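Local coordinates for protein putative NADP oxidoreductase BF3122 (Bacteroides fragilis, PDB 3D1L) that is probably an NADP-dependent oxidoreductase, pairing a Rossmann-type nucleotide-binding domain with a helical C-terminal region resembling that of 6-phosphogluconate dehydrogenase, though its substrate is not established, at residues 196-201 with 245-250; 79-84 with 98-103; 37-42 with 48-53. All blocks are in the same frame, centred on the assembly; numbering follows the deposited sequence.

Overall arrangement
From the N terminus the three contacts follow one another in series; none nests within or crosses another. Contact 3 comes first and closes a short loop, seating helix 44-53 on strand 35-40. Contact 2 then ties helix 78-89 to the end of strand 97-100, closing a 13-residue loop. Both serve the same sheet, their centres about 17 Å apart, and they touch where Leu84 and Ala80 of contact 2 pack on Tyr40 and Arg42 of contact 3. Contact 1 stands apart, its centre about 39 Å from that of contact 2 and 40 Å from that of contact 3. It closes a longer, largely helical loop between the ends of helices 168-198 and 235-244 in the C-terminal region.

Contact 1 (196-201 with 245-250); sequences LKKYNL and LADDPA
Lys198 and Asp247 make this contact by themselves, through a salt bridge on the protein surface. Lys198 NZ donates a hydrogen bond to Asp247 OD2 at 2.8 Å. The ammonium comes to the anti side of that oxygen and stands 33° out of the carboxylate plane, so it approaches from the side of the acid's own stem: Lys198 NZ is also 3.4 Å from Asp247 CB.

The lysine needs its full length to get there. The nearest pair of CA atoms across the contact, those of Lys198 and Asp247, are still 10.9 Å apart. Lys198 CG lies trans to the backbone N (chi1 174°) and the chain runs extended to its end, spanning the gap with the ammonium alone doing the polar work. Only 72 Å² is buried, as expected of two exposed side chains that cross obliquely and share a single bond.

Local turns shape the backbone behind both groups. Lys198 sits where helix 168-198 finishes in a Schellman motif, with Leu201 N bonded to Leu196 O (2.8 Å) and Asn200, at positive phi, as the C-prime residue. Asp247 occupies a type I turn closed by Asp248 N to Leu245 O at 2.8 Å. It is Asp248, not Asp247, that caps the next helix, its OD1 bonded to Met251 N.

The second subunit also packs here, its Leu174 against Leu196 and its Leu176 against Leu245, while its Gln170 NE2 bonds to Tyr199 O. The bridge thus links the end of helix 168-198 to the corner between helices 235-244 and 249-264, beside the dimer interface.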
loop_
_atom_site.group_PDB
_atom_site.type_symbol
_atom_site.label_atom_id
_atom_site.label_comp_id
_atom_site.label_asym_id
_atom_site.label_seq_id
_atom_site.Cartn_x
_atom_site.Cartn_y
_atom_site.Cartn_z
ATOM N N LEU B 196 -0.323 13.414 3.842
ATOM C CA LEU B 196 0.437 13.999 2.744
ATOM C C LEU B 196 -0.343 15.127 2.054
ATOM O O LEU B 196 0.246 16.147 1.694
ATOM C CB LEU B 196 0.896 12.917 1.750
ATOM C CG LEU B 196 1.987 11.935 2.224
ATOM C CD1 LEU B 196 2.044 10.676 1.373
ATOM C CD2 LEU B 196 3.364 12.583 2.299
ATOM N N LYS B 197 -1.659 14.953 1.911
ATOM C CA LYS B 197 -2.546 15.978 1.357
ATOM C C LYS B 197 -2.595 17.242 2.225
ATOM O O LYS B 197 -2.599 18.369 1.703
ATOM C CB LYS B 197 -3.966 15.420 1.166
ATOM C CG LYS B 197 -4.921 16.339 0.383
ATOM C CD LYS B 197 -6.296 15.684 0.195
ATOM C CE LYS B 197 -7.358 16.718 -0.198
ATOM N NZ LYS B 197 -8.698 16.059 -0.336
ATOM N N LYS B 198 -2.630 17.060 3.544
ATOM C CA LYS B 198 -2.601 18.193 4.462
ATOM C C LYS B 198 -1.321 19.031 4.274
ATOM O O LYS B 198 -1.301 20.231 4.573
ATOM C CB LYS B 198 -2.752 17.709 5.909
ATOM C CG LYS B 198 -2.579 18.804 6.979
ATOM C CD LYS B 198 -2.917 18.267 8.373
ATOM C CE LYS B 198 -2.276 19.142 9.460
ATOM N NZ LYS B 198 -2.827 18.809 10.810
ATOM N N TYR B 199 -0.268 18.390 3.764
ATOM C CA TYR B 199 1.023 19.042 3.487
ATOM C C TYR B 199 1.314 19.153 1.995
ATOM O O TYR B 199 2.477 19.188 1.587
ATOM C CB TYR B 199 2.150 18.278 4.171
ATOM C CG TYR B 199 2.147 18.461 5.655
ATOM C CD1 TYR B 199 2.825 19.533 6.239
ATOM C CD2 TYR B 199 1.452 17.587 6.476
ATOM C CE1 TYR B 199 2.816 19.724 7.610
ATOM C CE2 TYR B 199 1.438 17.764 7.853
ATOM C CZ TYR B 199 2.115 18.841 8.414
ATOM O OH TYR B 199 2.113 19.025 9.781
ATOM N N ASN B 200 0.257 19.194 1.186
ATOM C CA ASN B 200 0.374 19.434 -0.262
ATOM C C ASN B 200 1.431 18.564 -0.934
ATOM O O ASN B 200 2.270 19.041 -1.696
ATOM C CB ASN B 200 0.613 20.930 -0.553
ATOM C CG ASN B 200 -0.414 21.820 0.119
ATOM O OD1 ASN B 200 -0.062 22.696 0.901
ATOM N ND2 ASN B 200 -1.693 21.566 -0.145
ATOM N N LEU B 201 1.377 17.273 -0.613
ATOM C CA LEU B 201 2.247 16.268 -1.204
ATOM C C LEU B 201 1.372 15.122 -1.677
ATOM O O LEU B 201 0.375 14.791 -1.012
ATOM C CB LEU B 201 3.291 15.786 -0.195
ATOM C CG LEU B 201 4.435 16.749 0.135
ATOM C CD1 LEU B 201 5.220 16.250 1.340
ATOM C CD2 LEU B 201 5.350 16.965 -1.062
ATOM N N LEU B 245 0.162 15.044 15.061
ATOM C CA LEU B 245 -1.201 14.548 14.913
ATOM C C LEU B 245 -2.192 15.132 15.934
ATOM O O LEU B 245 -3.330 14.651 16.060
ATOM C CB LEU B 245 -1.186 13.027 15.013
ATOM C CG LEU B 245 -0.270 12.247 14.075
ATOM C CD1 LEU B 245 -0.185 10.816 14.571
ATOM C CD2 LEU B 245 -0.774 12.293 12.644
ATOM N N ALA B 246 -1.760 16.161 16.660
ATOM C CA ALA B 246 -2.598 16.838 17.654
ATOM C C ALA B 246 -3.940 17.301 17.081
ATOM O O ALA B 246 -4.960 17.234 17.769
ATOM C CB ALA B 246 -1.840 18.014 18.280
ATOM N N ASP B 247 -3.923 17.765 15.828
ATOM C CA ASP B 247 -5.127 18.138 15.071
ATOM C C ASP B 247 -6.127 16.986 14.898
ATOM O O ASP B 247 -7.298 17.216 14.577
ATOM C CB ASP B 247 -4.738 18.619 13.669
ATOM C CG ASP B 247 -4.466 20.117 13.592
ATOM O OD1 ASP B 247 -4.450 20.833 14.632
ATOM O OD2 ASP B 247 -4.264 20.588 12.447
ATOM N N ASP B 248 -5.670 15.751 15.087
ATOM C CA ASP B 248 -6.528 14.599 14.871
ATOM C C ASP B 248 -6.394 13.583 16.009
ATOM O O ASP B 248 -5.704 12.567 15.852
ATOM C CB ASP B 248 -6.211 13.970 13.509
ATOM C CG ASP B 248 -7.334 13.055 12.982
ATOM O OD1 ASP B 248 -8.036 12.374 13.781
ATOM O OD2 ASP B 248 -7.494 13.010 11.738
ATOM N N PRO B 249 -7.062 13.846 17.157
ATOM C CA PRO B 249 -7.049 12.961 18.329
ATOM C C PRO B 249 -7.195 11.457 18.005
ATOM O O PRO B 249 -6.460 10.637 18.560
ATOM C CB PRO B 249 -8.254 13.447 19.145
ATOM C CG PRO B 249 -8.359 14.871 18.832
ATOM C CD PRO B 249 -7.890 15.044 17.406
ATOM N N ALA B 250 -8.130 11.102 17.124
ATOM C CA ALA B 250 -8.369 9.688 16.798
ATOM C C ALA B 250 -7.177 9.094 16.049
ATOM O O ALA B 250 -6.758 7.964 16.324
ATOM C CB ALA B 250 -9.650 9.513 15.996
#

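Contact 2 (79-84 with 98-103); sequences SAFAEL and MVHTAG
His100 carries its CG between the backbone N and the carbonyl carbon (chi1 68°), while Phe81 has a chi1 of -125°, well off a staggered position; with these torsions the two rings meet nearly at right angles. Their planes stand at 86° and their centroids are 6.0 Å apart, an offset edge-to-face pair in which Phe81 turns its edge toward the imidazole face. The offset is large enough that the closest touch is to the stem of the histidine: Phe81 CZ lies 3.8 Å from His100 CB, which sits at the rim of the phenyl ring in its plane, with Phe81 CE2 next at 4.1 Å.

Polar bonds fix the rotation of the imidazole. Ala102 N donates to His100 ND1 at 3.2 Å, in the ring plane, and His100 NE2 is hydrogen-bonded to Pro106 O. Trp110 packs on both partners, edge-to-face with Phe81 and at a shallower tilt with His100, extending the aromatic cluster in this buried layer.

Phe81 comes from helix 78-89, and His100 from the end of strand 97-100, whose neighbours are strands 71-74 and 117-122. The contact therefore closes the second half of a beta-alpha-beta unit, strand 71-74, helix 78-89, strand 97-100, the repeating element of a Rossmann-type nucleotide-binding domain.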
loop_
_atom_site.group_PDB
_atom_site.type_symbol
_atom_site.label_atom_id
_atom_site.label_comp_id
_atom_site.label_asym_id
_atom_site.label_seq_id
_atom_site.Cartn_x
_atom_site.Cartn_y
_atom_site.Cartn_z
ATOM N N SER B 79 -28.256 -8.008 6.014
ATOM C CA SER B 79 -29.576 -7.343 5.991
ATOM C C SER B 79 -30.435 -7.623 4.744
ATOM O O SER B 79 -31.670 -7.497 4.780
ATOM C CB SER B 79 -29.408 -5.835 6.203
ATOM N N ALA B 80 -29.786 -7.999 3.645
ATOM C CA ALA B 80 -30.501 -8.388 2.432
ATOM C C ALA B 80 -30.737 -9.918 2.341
ATOM O O ALA B 80 -31.674 -10.368 1.678
ATOM C CB ALA B 80 -29.769 -7.862 1.197
ATOM N N PHE B 81 -29.907 -10.697 3.034
ATOM C CA PHE B 81 -30.027 -12.155 3.055
ATOM C C PHE B 81 -31.418 -12.618 3.486
ATOM O O PHE B 81 -32.158 -13.086 2.649
ATOM C CB PHE B 81 -28.942 -12.806 3.927
ATOM C CG PHE B 81 -28.132 -13.858 3.204
ATOM C CD1 PHE B 81 -28.644 -15.139 3.000
ATOM C CD2 PHE B 81 -26.850 -13.554 2.711
ATOM C CE1 PHE B 81 -27.898 -16.105 2.309
ATOM C CE2 PHE B 81 -26.085 -14.512 2.021
ATOM C CZ PHE B 81 -26.614 -15.791 1.818
ATOM N N ALA B 82 -31.773 -12.481 4.770
ATOM C CA ALA B 82 -33.076 -12.949 5.293
ATOM C C ALA B 82 -34.219 -12.469 4.451
ATOM O O ALA B 82 -35.021 -13.257 3.951
ATOM C CB ALA B 82 -33.294 -12.467 6.704
ATOM N N GLU B 83 -34.277 -11.144 4.349
ATOM C CA GLU B 83 -35.224 -10.413 3.538
ATOM C C GLU B 83 -35.459 -11.119 2.212
ATOM O O GLU B 83 -36.597 -11.231 1.748
ATOM C CB GLU B 83 -34.679 -8.996 3.293
ATOM C CG GLU B 83 -35.568 -8.127 2.399
ATOM C CD GLU B 83 -34.988 -6.749 2.073
ATOM O OE1 GLU B 83 -34.208 -6.195 2.885
ATOM O OE2 GLU B 83 -35.336 -6.216 0.992
ATOM N N LEU B 84 -34.370 -11.619 1.628
ATOM C CA LEU B 84 -34.373 -12.032 0.232
ATOM C C LEU B 84 -34.136 -13.519 0.001
ATOM O O LEU B 84 -34.180 -13.987 -1.134
ATOM C CB LEU B 84 -33.360 -11.185 -0.558
ATOM C CG LEU B 84 -33.408 -9.643 -0.447
ATOM C CD1 LEU B 84 -32.327 -9.027 -1.336
ATOM C CD2 LEU B 84 -34.787 -9.031 -0.759
HETATM N N MSE B 98 -27.069 -23.424 -4.468
HETATM C CA MSE B 98 -26.970 -22.036 -3.935
HETATM C C MSE B 98 -25.743 -21.899 -3.078
HETATM O O MSE B 98 -25.575 -22.616 -2.079
HETATM C CB MSE B 98 -28.160 -21.537 -3.094
HETATM C CG MSE B 98 -29.389 -22.369 -3.042
HETATM SE SE MSE B 98 -30.182 -22.730 -4.752
HETATM C CE MSE B 98 -30.370 -20.890 -5.299
ATOM N N VAL B 99 -24.891 -20.968 -3.471
ATOM C CA VAL B 99 -23.694 -20.657 -2.707
ATOM C C VAL B 99 -23.649 -19.180 -2.348
ATOM O O VAL B 99 -24.214 -18.331 -3.042
ATOM C CB VAL B 99 -22.387 -21.095 -3.453
ATOM C CG1 VAL B 99 -22.460 -22.570 -3.838
ATOM C CG2 VAL B 99 -22.103 -20.217 -4.681
ATOM N N HIS B 100 -22.999 -18.874 -1.234
ATOM C CA HIS B 100 -22.660 -17.491 -0.957
ATOM C C HIS B 100 -21.154 -17.328 -0.960
ATOM O O HIS B 100 -20.423 -18.310 -1.011
ATOM C CB HIS B 100 -23.311 -16.990 0.318
ATOM C CG HIS B 100 -22.797 -17.628 1.557
ATOM N ND1 HIS B 100 -21.561 -17.319 2.094
ATOM C CD2 HIS B 100 -23.354 -18.541 2.389
ATOM C CE1 HIS B 100 -21.387 -18.008 3.210
ATOM N NE2 HIS B 100 -22.455 -18.759 3.409
ATOM N N THR B 101 -20.706 -16.083 -0.940
ATOM C CA THR B 101 -19.298 -15.759 -1.112
ATOM C C THR B 101 -18.690 -15.077 0.116
ATOM O O THR B 101 -17.634 -14.426 0.019
ATOM C CB THR B 101 -19.132 -14.833 -2.301
ATOM O OG1 THR B 101 -20.006 -13.717 -2.139
ATOM C CG2 THR B 101 -19.520 -15.547 -3.588
ATOM N N ALA B 102 -19.361 -15.168 1.255
ATOM C CA ALA B 102 -18.911 -14.430 2.433
ATOM C C ALA B 102 -17.933 -15.243 3.260
ATOM O O ALA B 102 -18.141 -16.429 3.489
ATOM C CB ALA B 102 -20.061 -14.003 3.266
ATOM N N GLY B 103 -16.870 -14.578 3.721
ATOM C CA GLY B 103 -15.885 -15.186 4.612
ATOM C C GLY B 103 -16.428 -15.532 5.995
ATOM O O GLY B 103 -16.014 -16.524 6.608
#

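Contact 3 (37-42 with 48-53); sequences VQVYSR and RELAQK
The helical turn that presents Leu50 and Ala51 to Val39 is held by the backbone hydrogen bond from Gln52 N to Arg48 O, 3.0 Å long. Val39 is anchored in its own way, its backbone hydrogen-bonded to Glu57 and Thr59 of the adjoining strand. What passes between helix and strand is purely apolar: both methyls of Val39 reach the helix, and they divide the work.

Val39 CG2 meets Leu50 CG at 4.1 Å and lies 4.2 Å from Ala51 CA, fitting against the helix backbone where the alanine has little side chain to intervene; Ala51 CB is only slightly farther from it. The other branch, Val39 CG1, touches Leu50 CD2 at 4.1 Å. Val39 CG1 is trans to the backbone N (chi1 169°), which aims both methyls at the helix. The valine and leucine side chains cross at about a right angle.

With strand 35-40, helix 44-53 and strand 57-59 in sequence, this is the second beta-alpha-beta unit of a Rossmann-type domain, and the strand runs in the parallel part of the mixed sheet, between 12-16 and 57-59. In such domains the loop after this strand commonly faces the adenosine ribose of the dinucleotide, so Ser41 and Arg42 may lie near the 2'-phosphate of a bound NADP, although no cofactor is bound here.

The CA atoms of Val39 and Ala51 are 6.0 Å apart, a close approach allowed by the small alanine. Beyond the valine, Leu50 continues onto Leu15 of strand 12-16 and onto Thr23 and Ala26 of helix 20-31, while Ala51 packs on Tyr58. On the opposite side of the strand from Val39, Gln38 turns away from the helix, and its OE1 takes a hydrogen bond from Asn66 N.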
loop_
_atom_site.group_PDB
_atom_site.type_symbol
_atom_site.label_atom_id
_atom_site.label_comp_id
_atom_site.label_asym_id
_atom_site.label_seq_id
_atom_site.Cartn_x
_atom_site.Cartn_y
_atom_site.Cartn_z
ATOM N N VAL B 37 -26.064 -16.175 -17.084
ATOM C CA VAL B 37 -27.316 -15.915 -17.784
ATOM C C VAL B 37 -27.925 -14.574 -17.397
ATOM O O VAL B 37 -28.493 -13.883 -18.261
ATOM C CB VAL B 37 -28.335 -17.093 -17.700
ATOM C CG1 VAL B 37 -27.679 -18.385 -18.197
ATOM C CG2 VAL B 37 -28.840 -17.279 -16.300
ATOM N N GLN B 38 -27.798 -14.204 -16.115
ATOM C CA GLN B 38 -28.245 -12.902 -15.657
ATOM C C GLN B 38 -27.688 -12.525 -14.308
ATOM O O GLN B 38 -27.184 -13.355 -13.546
ATOM C CB GLN B 38 -29.774 -12.771 -15.631
ATOM C CG GLN B 38 -30.400 -13.484 -14.503
ATOM C CD GLN B 38 -31.754 -12.974 -14.100
ATOM O OE1 GLN B 38 -32.213 -13.328 -13.039
ATOM N NE2 GLN B 38 -32.413 -12.178 -14.931
ATOM N N VAL B 39 -27.793 -11.237 -14.032
ATOM C CA VAL B 39 -27.260 -10.630 -12.839
ATOM C C VAL B 39 -28.439 -9.960 -12.159
ATOM O O VAL B 39 -29.220 -9.267 -12.811
ATOM C CB VAL B 39 -26.207 -9.540 -13.242
ATOM C CG1 VAL B 39 -25.786 -8.654 -12.047
ATOM C CG2 VAL B 39 -24.989 -10.186 -13.922
ATOM N N TYR B 40 -28.547 -10.156 -10.844
ATOM C CA TYR B 40 -29.472 -9.411 -10.014
ATOM C C TYR B 40 -28.689 -8.423 -9.140
ATOM O O TYR B 40 -27.624 -8.756 -8.599
ATOM C CB TYR B 40 -30.301 -10.348 -9.119
ATOM C CG TYR B 40 -30.901 -9.597 -7.965
ATOM C CD1 TYR B 40 -32.152 -8.980 -8.087
ATOM C CD2 TYR B 40 -30.184 -9.434 -6.769
ATOM C CE1 TYR B 40 -32.691 -8.261 -7.047
ATOM C CE2 TYR B 40 -30.705 -8.692 -5.721
ATOM C CZ TYR B 40 -31.958 -8.110 -5.872
ATOM O OH TYR B 40 -32.492 -7.395 -4.836
ATOM N N SER B 41 -29.218 -7.209 -8.986
ATOM C CA SER B 41 -28.690 -6.276 -7.993
ATOM C C SER B 41 -29.828 -5.442 -7.499
ATOM O O SER B 41 -30.827 -5.303 -8.202
ATOM C CB SER B 41 -27.627 -5.372 -8.617
ATOM O OG SER B 41 -27.052 -4.513 -7.656
ATOM N N ARG B 42 -29.680 -4.881 -6.298
ATOM C CA ARG B 42 -30.711 -4.000 -5.766
ATOM C C ARG B 42 -30.831 -2.692 -6.571
ATOM O O ARG B 42 -31.931 -2.152 -6.710
ATOM C CB ARG B 42 -30.528 -3.791 -4.247
ATOM C CG ARG B 42 -31.141 -4.951 -3.449
ATOM C CD ARG B 42 -30.491 -5.268 -2.078
ATOM N NE ARG B 42 -29.071 -5.620 -2.149
ATOM C CZ ARG B 42 -28.090 -4.885 -1.622
ATOM N NH1 ARG B 42 -28.357 -3.755 -0.964
ATOM N NH2 ARG B 42 -26.829 -5.285 -1.745
ATOM N N ARG B 48 -26.858 -3.433 -14.282
ATOM C CA ARG B 48 -26.579 -3.183 -15.700
ATOM C C ARG B 48 -25.088 -3.159 -16.014
ATOM O O ARG B 48 -24.641 -3.803 -16.953
ATOM C CB ARG B 48 -27.225 -1.869 -16.158
ATOM C CG ARG B 48 -27.023 -1.558 -17.658
ATOM C CD ARG B 48 -27.337 -0.105 -18.029
ATOM N NE ARG B 48 -26.922 0.849 -17.003
ATOM C CZ ARG B 48 -27.747 1.677 -16.366
ATOM N NH1 ARG B 48 -29.048 1.697 -16.655
ATOM N NH2 ARG B 48 -27.272 2.502 -15.442
ATOM N N GLU B 49 -24.322 -2.407 -15.236
ATOM C CA GLU B 49 -22.874 -2.317 -15.423
ATOM C C GLU B 49 -22.280 -3.696 -15.501
ATOM O O GLU B 49 -21.546 -4.011 -16.438
ATOM C CB GLU B 49 -22.206 -1.517 -14.293
ATOM C CG GLU B 49 -22.257 -0.028 -14.510
ATOM C CD GLU B 49 -21.647 0.775 -13.350
ATOM O OE1 GLU B 49 -21.729 2.034 -13.434
ATOM O OE2 GLU B 49 -21.084 0.173 -12.383
ATOM N N LEU B 50 -22.612 -4.535 -14.533
ATOM C CA LEU B 50 -22.051 -5.885 -14.551
ATOM C C LEU B 50 -22.573 -6.750 -15.713
ATOM O O LEU B 50 -21.812 -7.479 -16.328
ATOM C CB LEU B 50 -22.213 -6.609 -13.196
ATOM C CG LEU B 50 -21.606 -8.030 -13.176
ATOM C CD1 LEU B 50 -20.133 -8.060 -13.714
ATOM C CD2 LEU B 50 -21.696 -8.611 -11.773
ATOM N N ALA B 51 -23.867 -6.682 -15.997
ATOM C CA ALA B 51 -24.453 -7.516 -17.062
ATOM C C ALA B 51 -23.863 -7.239 -18.431
ATOM O O ALA B 51 -23.692 -8.148 -19.252
ATOM C CB ALA B 51 -25.963 -7.350 -17.093
ATOM N N GLN B 52 -23.556 -5.979 -18.695
ATOM C CA GLN B 52 -22.945 -5.605 -19.973
ATOM C C GLN B 52 -21.553 -6.168 -20.131
ATOM O O GLN B 52 -21.110 -6.415 -21.258
ATOM C CB GLN B 52 -22.779 -4.115 -20.051
ATOM C CG GLN B 52 -23.993 -3.371 -20.379
ATOM C CD GLN B 52 -23.679 -1.901 -20.429
ATOM O OE1 GLN B 52 -24.368 -1.092 -19.808
ATOM N NE2 GLN B 52 -22.593 -1.547 -21.141
ATOM N N LYS B 53 -20.839 -6.316 -19.011
ATOM C CA LYS B 53 -19.470 -6.802 -19.058
ATOM C C LYS B 53 -19.411 -8.291 -19.410
ATOM O O LYS B 53 -18.430 -8.759 -19.982
ATOM C CB LYS B 53 -18.752 -6.528 -17.731
ATOM C CG LYS B 53 -18.441 -5.041 -17.495
ATOM C CD LYS B 53 -18.151 -4.767 -16.019
ATOM C CE LYS B 53 -17.949 -3.271 -15.724
ATOM N NZ LYS B 53 -17.684 -3.100 -14.245
#